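L-asparaginase 1 (Escherichia coli, PDB 6NXC) catalyses the hydrolysis of L-asparagine to L-aspartate and ammonium, working as an allosteric homotetramer in the cytoplasm. Local coordinates at residues 130-138 with 151-159. The protein carries 1 engineered substitution. Residues are numbered along the deposited sequence; the frame is centred on the assembly and turned at random.
Sequences KPVIVTGSQ and NLLNALYVA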
loop_
_atom_site.group_PDB
_atom_site.type_symbol
_atom_site.label_atom_id
_atom_site.label_comp_id
_atom_site.label_asym_id
_atom_site.label_seq_id
_atom_site.Cartn_x
_atom_site.Cartn_y
_atom_site.Cartn_z
ATOM N N LYS B 130 25.750 10.495 17.612
ATOM C CA LYS B 130 26.198 9.443 16.698
ATOM C C LYS B 130 25.010 8.546 16.462
ATOM O O LYS B 130 24.113 8.486 17.275
ATOM C CB LYS B 130 27.397 8.641 17.230
ATOM C CG LYS B 130 28.604 9.511 17.588
ATOM C CD LYS B 130 29.779 8.745 18.092
ATOM C CE LYS B 130 30.857 9.667 18.633
ATOM N NZ LYS B 130 32.183 9.049 18.713
ATOM N N PRO B 131 24.978 7.861 15.312
ATOM C CA PRO B 131 23.845 7.010 14.993
ATOM C C PRO B 131 23.911 5.758 15.865
ATOM O O PRO B 131 24.987 5.103 16.118
ATOM C CB PRO B 131 24.068 6.765 13.498
ATOM C CG PRO B 131 25.510 6.904 13.311
ATOM C CD PRO B 131 25.959 7.985 14.213
ATOM N N VAL B 132 22.699 5.303 16.176
ATOM C CA VAL B 132 22.446 4.029 16.873
ATOM C C VAL B 132 21.315 3.418 16.098
ATOM O O VAL B 132 20.237 4.042 16.023
ATOM C CB VAL B 132 22.066 4.235 18.337
ATOM C CG1 VAL B 132 21.719 2.933 18.935
ATOM C CG2 VAL B 132 23.125 4.952 19.182
ATOM N N ILE B 133 21.581 2.281 15.505
ATOM C CA ILE B 133 20.630 1.599 14.603
ATOM C C ILE B 133 20.394 0.186 15.099
ATOM O O ILE B 133 21.344 -0.648 15.174
ATOM C CB ILE B 133 21.187 1.555 13.170
ATOM C CG1 ILE B 133 21.675 2.925 12.666
ATOM C CG2 ILE B 133 20.157 0.894 12.294
ATOM C CD1 ILE B 133 21.994 2.962 11.167
ATOM N N VAL B 134 19.128 -0.127 15.394
ATOM C CA VAL B 134 18.765 -1.481 15.797
ATOM C C VAL B 134 18.324 -2.208 14.524
ATOM O O VAL B 134 17.531 -1.649 13.779
ATOM C CB VAL B 134 17.679 -1.439 16.885
ATOM C CG1 VAL B 134 17.386 -2.788 17.460
ATOM C CG2 VAL B 134 18.009 -0.439 18.025
ATOM N N THR B 135 18.743 -3.442 14.383
ATOM C CA THR B 135 18.363 -4.344 13.252
ATOM C C THR B 135 18.457 -5.807 13.668
ATOM O O THR B 135 18.913 -6.149 14.757
ATOM C CB THR B 135 19.181 -3.980 11.985
ATOM O OG1 THR B 135 18.432 -4.468 10.862
ATOM C CG2 THR B 135 20.583 -4.555 11.921
ATOM N N GLY B 136 18.027 -6.672 12.757
ATOM C CA GLY B 136 18.030 -8.108 12.946
ATOM C C GLY B 136 17.407 -8.767 11.751
ATOM O O GLY B 136 17.634 -8.268 10.634
ATOM N N SER B 137 16.885 -9.972 11.947
ATOM C CA SER B 137 16.333 -10.665 10.796
ATOM C C SER B 137 15.250 -11.616 11.222
ATOM O O SER B 137 15.142 -12.022 12.405
ATOM C CB SER B 137 17.409 -11.431 10.066
ATOM O OG SER B 137 17.970 -12.358 10.932
ATOM N N GLN B 138 14.372 -11.834 10.296
ATOM C CA GLN B 138 13.255 -12.756 10.490
ATOM C C GLN B 138 13.725 -14.195 10.295
ATOM O O GLN B 138 13.033 -15.087 10.788
ATOM C CB GLN B 138 12.134 -12.492 9.494
ATOM C CG GLN B 138 11.377 -11.231 9.767
ATOM C CD GLN B 138 10.258 -11.424 10.764
ATOM O OE1 GLN B 138 10.564 -11.694 11.942
ATOM N NE2 GLN B 138 9.013 -11.272 10.315
ATOM N N ASN B 151 19.999 -6.833 5.915
ATOM C CA ASN B 151 19.665 -5.822 6.968
ATOM C C ASN B 151 20.952 -5.372 7.664
ATOM O O ASN B 151 21.053 -4.205 8.009
ATOM C CB ASN B 151 18.711 -6.385 8.034
ATOM C CG ASN B 151 17.276 -6.491 7.520
ATOM O OD1 ASN B 151 16.926 -5.763 6.585
ATOM N ND2 ASN B 151 16.418 -7.314 8.139
ATOM N N LEU B 152 21.869 -6.276 7.951
ATOM C CA LEU B 152 23.086 -5.863 8.709
ATOM C C LEU B 152 23.977 -5.029 7.805
ATOM O O LEU B 152 24.556 -3.968 8.242
ATOM C CB LEU B 152 23.810 -7.060 9.344
ATOM C CG LEU B 152 25.137 -6.721 10.071
ATOM C CD1 LEU B 152 25.005 -5.720 11.231
ATOM C CD2 LEU B 152 25.785 -8.012 10.571
ATOM N N LEU B 153 24.194 -5.498 6.607
ATOM C CA LEU B 153 25.036 -4.709 5.642
ATOM C C LEU B 153 24.479 -3.301 5.463
ATOM O O LEU B 153 25.237 -2.355 5.474
ATOM C CB LEU B 153 25.084 -5.421 4.315
ATOM C CG LEU B 153 26.156 -4.836 3.429
ATOM C CD1 LEU B 153 27.265 -5.812 3.197
ATOM C CD2 LEU B 153 25.544 -4.374 2.131
ATOM N N ASN B 154 23.171 -3.172 5.254
ATOM C CA ASN B 154 22.552 -1.820 5.113
ATOM C C ASN B 154 22.714 -0.981 6.363
ATOM O O ASN B 154 23.033 0.228 6.295
ATOM C CB ASN B 154 21.079 -2.001 4.813
ATOM C CG ASN B 154 20.784 -2.367 3.355
ATOM O OD1 ASN B 154 19.883 -3.176 3.048
ATOM N ND2 ASN B 154 21.531 -1.832 2.436
ATOM N N ALA B 155 22.487 -1.578 7.533
ATOM C CA ALA B 155 22.649 -0.843 8.812
ATOM C C ALA B 155 24.083 -0.321 8.935
ATOM O O ALA B 155 24.248 0.847 9.355
ATOM C CB ALA B 155 22.318 -1.767 9.968
ATOM N N LEU B 156 25.098 -1.153 8.657
ATOM C CA LEU B 156 26.471 -0.722 8.769
ATOM C C LEU B 156 26.748 0.417 7.811
ATOM O O LEU B 156 27.377 1.452 8.192
ATOM C CB LEU B 156 27.440 -1.856 8.448
ATOM C CG LEU B 156 27.553 -2.880 9.558
ATOM C CD1 LEU B 156 28.277 -4.132 9.118
ATOM C CD2 LEU B 156 28.218 -2.346 10.794
ATOM N N TYR B 157 26.253 0.267 6.579
ATOM C CA TYR B 157 26.460 1.282 5.512
ATOM C C TYR B 157 25.729 2.603 5.801
ATOM O O TYR B 157 26.344 3.675 5.728
ATOM C CB TYR B 157 26.028 0.768 4.143
ATOM C CG TYR B 157 26.474 1.734 3.067
ATOM C CD1 TYR B 157 27.769 1.729 2.597
ATOM C CD2 TYR B 157 25.570 2.634 2.522
ATOM C CE1 TYR B 157 28.144 2.585 1.565
ATOM C CE2 TYR B 157 25.955 3.519 1.515
ATOM C CZ TYR B 157 27.246 3.500 1.046
ATOM O OH TYR B 157 27.658 4.376 0.062
ATOM N N VAL B 158 24.537 2.533 6.360
ATOM C CA VAL B 158 23.795 3.716 6.833
ATOM C C VAL B 158 24.473 4.344 8.028
ATOM O O VAL B 158 24.633 5.603 8.006
ATOM C CB VAL B 158 22.329 3.355 7.140
ATOM C CG1 VAL B 158 21.653 4.536 7.747
ATOM C CG2 VAL B 158 21.662 2.993 5.887
ATOM N N ALA B 159 24.909 3.551 9.010
ATOM C CA ALA B 159 25.517 4.174 10.192
ATOM C C ALA B 159 26.731 4.987 9.741
ATOM O O ALA B 159 26.971 6.072 10.332
ATOM C CB ALA B 159 25.961 3.124 11.170
#
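Strand 132-135 and residues 151-159 of helix 148-161 run antiparallel at 174°, the axes of these short segments 9.1 Å apart, with the CA atoms of Pro131, Ile133 and Thr135 nearest those of Ala159, Ala155 and Asn151 in turn. This is the strand-helix half of a beta-alpha-beta unit that strand 167-171 completes in the N-terminal domain. The alternation is strict: Val132 and Val134 point away from the helix, whereas the residues flanking them point toward it. Ile133 fills the middle. With its CG1 beside the backbone N (chi1 -50°) and an extended outer bond, CD1 arrives 3.6 Å from Ala155 O and 3.8 Å from Val158 CG1, next to the Ala159 methyl; its CG2 branch turns instead to Ala155 CB. The small alanine side chain is consistent with the close approach of the backbones here, Ile133 CA to Ala155 CA 6.6 Å. Thr135 divides its two branches: CG2 packs 3.8 Å from Ala155 CB, while OG1 passes Asn151 CB and hydrogen-bonds to Phe170 O on strand 167-171. Asn151 is a buried amide used at both ends, OD1 accepting from Asn172 N and ND2 donating to Gly136 O. A leucine in its place would probably leave Gly136 O and Asn172 N without these mates and let the extended backbone at Gly136 and Ser137 shift. Ser137 follows, its side chain about 4 Å from that of the nucleophile Thr34, so the bond holds Gly136 O in a segment that runs close to the active site. ND2 sits 2.9 Å from Gly136 O, with an N-H...O angle of 155°, and the acceptor lies nearly in the Asn151 amide plane.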